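Local structure of glutamine synthetase (Streptomyces coelicolor, 4BAX) at residues K5-W10 with S22-I27; W40-S45 with C57-V62. The protein is a glutamine synthetase family enzyme, assembled from ten copies of a chain that joins a beta-grasp domain to a larger catalytic domain. One frame throughout, in Å; residues are numbered along the deposited sequence.

Contact 1. Residues K5-W10 with S22-I27; sequences KAEYIW and SKTKII
The carboxylate of Glu7 reaches over the neighbouring strand and takes two hydroxyls at once. Thr24 OG1 donates to Glu7 OE1 at 2.7 Å, on the lone pair facing the other oxygen, while Ser22 OG donates to Glu7 OE2 at 2.7 Å on the lone pair facing away from it. CG of Glu7 stands anti to the backbone N (chi1 -168°) and the chain folds at chi2 (75°), which brings the carboxylate across between the two hydroxyls. A water donates to both Glu7 OE2 and Thr24 OG1. Arg70 adds a salt bridge to Glu7 OE1 and a hydrogen bond to Thr24 OG1, so the buried charge is probably well compensated. Further along this face, CG of Lys5 lies 3.6 Å from CD1 of Ile26, the two side chains running side by side; Lys5 NZ forms a salt bridge with Glu160 OE1 of the second subunit. On the other face the Tyr8 ring and the Lys25 chain pass at a slant, CD of Lys25 being 3.9 Å from CZ of Tyr8, and the Tyr8 hydroxyl bonds to the Pro38 carbonyl. Lys23 CG meets the edge of the Trp10 indole at CZ3, 4.0 Å away. Between the two faces, Ala6 pairs with Lys25 and Tyr8 with Lys23 through antiparallel backbone bonds. The two strands form the first hairpin of the beta-grasp domain: strand 75-82 runs parallel to 3-11 on its other side, Trp202 of helix 190-210 packs on Glu7, Ile9 and Ser22, and Thr24 pairs with a strand of the second subunit, carrying the sheet across the interface.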
# COMPACT_ATOMS: atom_id res chain seq x y z
N LYS A 5 -20.64 -13.18 36.13
CA LYS A 5 -21.29 -12.72 34.92
C LYS A 5 -22.17 -13.81 34.33
O LYS A 5 -21.77 -14.99 34.27
CB LYS A 5 -20.23 -12.28 33.92
CG LYS A 5 -19.46 -11.05 34.37
CD LYS A 5 -18.50 -10.61 33.29
CE LYS A 5 -17.11 -11.13 33.51
NZ LYS A 5 -16.34 -10.08 34.20
N ALA A 6 -23.37 -13.42 33.92
CA ALA A 6 -24.30 -14.32 33.24
C ALA A 6 -24.68 -13.74 31.88
O ALA A 6 -25.19 -12.62 31.78
CB ALA A 6 -25.54 -14.53 34.09
N GLU A 7 -24.41 -14.50 30.82
CA GLU A 7 -24.77 -14.06 29.47
C GLU A 7 -26.11 -14.63 29.05
O GLU A 7 -26.24 -15.83 28.79
CB GLU A 7 -23.69 -14.47 28.47
CG GLU A 7 -23.81 -13.80 27.09
CD GLU A 7 -23.37 -12.33 27.06
OE1 GLU A 7 -22.89 -11.81 28.09
OE2 GLU A 7 -23.54 -11.68 26.01
N TYR A 8 -27.10 -13.75 28.96
CA TYR A 8 -28.45 -14.16 28.61
C TYR A 8 -28.58 -14.13 27.10
O TYR A 8 -28.36 -13.10 26.47
CB TYR A 8 -29.48 -13.23 29.23
CG TYR A 8 -29.84 -13.55 30.67
CD1 TYR A 8 -28.85 -13.73 31.63
CD2 TYR A 8 -31.16 -13.64 31.08
CE1 TYR A 8 -29.17 -14.00 32.96
CE2 TYR A 8 -31.49 -13.92 32.42
CZ TYR A 8 -30.50 -14.09 33.35
OH TYR A 8 -30.83 -14.36 34.68
N ILE A 9 -28.89 -15.29 26.55
CA ILE A 9 -28.94 -15.50 25.12
C ILE A 9 -30.36 -15.87 24.74
O ILE A 9 -31.01 -16.68 25.43
CB ILE A 9 -27.93 -16.63 24.69
CG1 ILE A 9 -26.49 -16.14 24.95
CG2 ILE A 9 -28.08 -17.03 23.23
CD1 ILE A 9 -25.44 -17.27 25.19
N TRP A 10 -30.87 -15.26 23.68
CA TRP A 10 -32.19 -15.65 23.22
C TRP A 10 -32.28 -15.57 21.70
O TRP A 10 -31.34 -15.12 21.05
CB TRP A 10 -33.30 -14.84 23.91
CG TRP A 10 -33.44 -13.40 23.46
CD1 TRP A 10 -34.33 -12.92 22.54
CD2 TRP A 10 -32.69 -12.27 23.92
NE1 TRP A 10 -34.17 -11.55 22.40
CE2 TRP A 10 -33.18 -11.13 23.23
CE3 TRP A 10 -31.65 -12.10 24.84
CZ2 TRP A 10 -32.67 -9.85 23.44
CZ3 TRP A 10 -31.13 -10.81 25.05
CH2 TRP A 10 -31.65 -9.71 24.35
N SER A 22 -27.99 -11.31 22.69
CA SER A 22 -27.40 -11.51 23.99
C SER A 22 -27.05 -10.21 24.71
O SER A 22 -26.79 -9.18 24.07
CB SER A 22 -26.19 -12.44 23.90
OG SER A 22 -24.99 -11.70 23.76
N LYS A 23 -27.17 -10.27 26.03
CA LYS A 23 -26.61 -9.27 26.93
C LYS A 23 -26.13 -9.87 28.26
O LYS A 23 -26.51 -10.99 28.65
CB LYS A 23 -27.56 -8.10 27.16
CG LYS A 23 -28.98 -8.45 27.39
CD LYS A 23 -29.78 -7.20 27.66
CE LYS A 23 -31.24 -7.56 27.84
NZ LYS A 23 -31.89 -6.76 28.91
N THR A 24 -25.32 -9.08 28.96
CA THR A 24 -24.67 -9.48 30.20
C THR A 24 -25.35 -8.96 31.43
O THR A 24 -25.66 -7.76 31.53
CB THR A 24 -23.20 -8.99 30.24
OG1 THR A 24 -22.53 -9.29 29.01
CG2 THR A 24 -22.46 -9.56 31.45
N LYS A 25 -25.55 -9.87 32.37
CA LYS A 25 -26.11 -9.52 33.66
C LYS A 25 -25.05 -9.81 34.73
O LYS A 25 -24.40 -10.87 34.72
CB LYS A 25 -27.36 -10.37 33.92
CG LYS A 25 -28.16 -10.03 35.16
CD LYS A 25 -29.53 -10.73 35.06
CE LYS A 25 -30.51 -10.25 36.13
NZ LYS A 25 -31.41 -9.16 35.59
N ILE A 26 -24.88 -8.86 35.65
CA ILE A 26 -23.94 -9.06 36.74
C ILE A 26 -24.70 -9.49 37.96
O ILE A 26 -25.56 -8.76 38.44
CB ILE A 26 -23.18 -7.77 37.05
CG1 ILE A 26 -22.50 -7.23 35.78
CG2 ILE A 26 -22.18 -8.01 38.18
CD1 ILE A 26 -21.40 -8.14 35.22
N ILE A 27 -24.38 -10.67 38.47
CA ILE A 27 -25.17 -11.23 39.55
C ILE A 27 -24.33 -11.35 40.81
O ILE A 27 -23.21 -11.87 40.77
CB ILE A 27 -25.71 -12.61 39.16
CG1 ILE A 27 -26.64 -12.45 37.96
CG2 ILE A 27 -26.37 -13.32 40.35
CD1 ILE A 27 -27.31 -13.72 37.55
O HOH W 1 -22.75 -8.64 26.33

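Contact 2. Residues W40-S45 with C57-V62; sequences WGFDGS and CVLKPV
Trp40 and Phe42 pair with Leu59 and Cys57 where strand 40-43 borders strand 56-66, an antiparallel pairing at one margin, within the chain, of the five-stranded beta-grasp sheet. The backbone bonds come in two reciprocal sets. Trp40 N donates to Leu59 O at 2.8 Å, in the carbonyl plane and on a lone pair; the return contact from Leu59 N to Trp40 O is implausibly short as modelled, so its exact length is doubtful. In the second set Cys57 N approaches Phe42 O nearly end-on, whereas Phe42 N reaches Cys57 O from 45° out of the carbonyl plane, 3.2 Å away. Between the two sets lies the non-hydrogen-bonded pair Gly41 and Val58, their CA atoms 4.2 Å apart.

Apolar packing gathers round the Phe42 ring. Its CG sits between the backbone N and the carbonyl carbon (chi1 65°), a turn that carries the ring across to the partner strand, where it crosses Leu59 at about a right angle. Leu59 CD2 meets the ring edge at CE1, 3.5 Å away. Trp40 CB lies 4.0 Å from Leu59 CB, while the indole leads away. Val58 packs on Trp302 of the second subunit.

Cys57 adds two further kinds of contact to the Phe42 ring. Its SG makes an oblique sulfur-aromatic contact, 4.5 Å from the ring centroid, and its CB makes a CH-pi contact over the face, 3.4 Å above the ring plane and offset toward the rim.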
# COMPACT_ATOMS: atom_id res chain seq x y z
N TRP A 40 -35.62 -12.14 33.21
CA TRP A 40 -35.21 -10.81 32.80
C TRP A 40 -36.09 -10.30 31.66
O TRP A 40 -37.01 -10.97 31.22
CB TRP A 40 -33.74 -10.84 32.38
CG TRP A 40 -33.03 -9.55 32.52
CD1 TRP A 40 -33.51 -8.39 33.07
CD2 TRP A 40 -31.67 -9.28 32.14
NE1 TRP A 40 -32.54 -7.41 33.03
CE2 TRP A 40 -31.40 -7.93 32.46
CE3 TRP A 40 -30.67 -10.04 31.54
CZ2 TRP A 40 -30.17 -7.33 32.21
CZ3 TRP A 40 -29.45 -9.44 31.28
CH2 TRP A 40 -29.21 -8.10 31.62
N GLY A 41 -35.78 -9.12 31.16
CA GLY A 41 -36.60 -8.56 30.11
C GLY A 41 -35.74 -7.77 29.15
O GLY A 41 -34.55 -7.54 29.40
N PHE A 42 -36.34 -7.37 28.04
CA PHE A 42 -35.67 -6.52 27.09
C PHE A 42 -36.71 -5.78 26.26
O PHE A 42 -37.92 -6.03 26.37
CB PHE A 42 -34.72 -7.30 26.19
CG PHE A 42 -35.40 -8.28 25.31
CD1 PHE A 42 -35.67 -9.57 25.75
CD2 PHE A 42 -35.78 -7.92 24.03
CE1 PHE A 42 -36.31 -10.48 24.93
CE2 PHE A 42 -36.42 -8.82 23.20
CZ PHE A 42 -36.69 -10.11 23.65
N ASP A 43 -36.22 -4.84 25.46
CA ASP A 43 -37.07 -4.09 24.55
C ASP A 43 -37.24 -4.74 23.18
O ASP A 43 -36.30 -4.80 22.37
CB ASP A 43 -36.54 -2.66 24.44
CG ASP A 43 -36.50 -1.97 25.81
OD1 ASP A 43 -37.22 -2.42 26.73
OD2 ASP A 43 -35.72 -1.01 25.97
N GLY A 44 -38.46 -5.18 22.90
CA GLY A 44 -38.77 -5.94 21.70
C GLY A 44 -38.69 -5.25 20.35
O GLY A 44 -38.44 -5.92 19.34
N SER A 45 -38.90 -3.94 20.32
CA SER A 45 -38.97 -3.19 19.06
C SER A 45 -37.68 -3.35 18.27
O SER A 45 -37.68 -3.47 17.05
CB SER A 45 -39.20 -1.69 19.35
OG SER A 45 -39.33 -1.43 20.74
N CYS A 57 -40.60 -7.58 26.52
CA CYS A 57 -40.48 -9.02 26.52
C CYS A 57 -39.81 -9.52 27.79
O CYS A 57 -39.15 -8.76 28.50
CB CYS A 57 -39.69 -9.47 25.28
SG CYS A 57 -40.47 -9.00 23.72
N VAL A 58 -40.06 -10.79 28.09
CA VAL A 58 -39.55 -11.40 29.29
C VAL A 58 -38.59 -12.54 28.88
O VAL A 58 -38.90 -13.35 27.98
CB VAL A 58 -40.70 -11.95 30.16
CG1 VAL A 58 -40.17 -12.86 31.25
CG2 VAL A 58 -41.52 -10.79 30.75
N LEU A 59 -37.44 -12.60 29.55
CA LEU A 59 -36.46 -13.65 29.36
C LEU A 59 -36.58 -14.68 30.47
O LEU A 59 -36.51 -14.32 31.66
CB LEU A 59 -35.06 -13.04 29.36
CG LEU A 59 -34.81 -12.19 28.10
CD1 LEU A 59 -33.46 -11.45 28.13
CD2 LEU A 59 -34.95 -13.05 26.84
N LYS A 60 -36.84 -15.92 30.08
CA LYS A 60 -36.93 -16.98 31.06
C LYS A 60 -35.87 -18.04 30.77
O LYS A 60 -35.93 -18.69 29.73
CB LYS A 60 -38.33 -17.60 31.01
CG LYS A 60 -38.57 -18.65 32.04
CD LYS A 60 -39.90 -19.32 31.73
CE LYS A 60 -40.22 -20.43 32.71
NZ LYS A 60 -40.23 -19.83 34.08
N PRO A 61 -34.91 -18.23 31.70
CA PRO A 61 -33.82 -19.21 31.56
C PRO A 61 -34.37 -20.62 31.35
O PRO A 61 -35.32 -21.01 32.04
CB PRO A 61 -33.09 -19.13 32.91
CG PRO A 61 -33.43 -17.77 33.45
CD PRO A 61 -34.71 -17.32 32.84
N VAL A 62 -33.83 -21.36 30.38
CA VAL A 62 -34.26 -22.74 30.17
C VAL A 62 -33.06 -23.68 30.20
O VAL A 62 -33.19 -24.89 30.38
CB VAL A 62 -35.07 -22.92 28.85
CG1 VAL A 62 -36.29 -22.02 28.87
CG2 VAL A 62 -34.20 -22.61 27.64

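Contacts 1 and 2 belong to one sheet, ordered 20-28, 3-11, 75-82, 56-66 and 40-43, so they pair strands at its two ends within the chain. Their centres are nevertheless about 11 Å apart, and side chains from the two ends meet directly. Lys23 NZ probably hydrogen-bonds Gly41 O at 2.8 Å. The Trp40 indole has cation-pi contacts with Lys23 and Lys25 and an edge-to-face contact with Tyr8, and the rings of Trp10 and Phe42 stack. Both contacts touch the second subunit. A bound sodium ion lies about 11 Å from the side chain of Ile9 in contact 1.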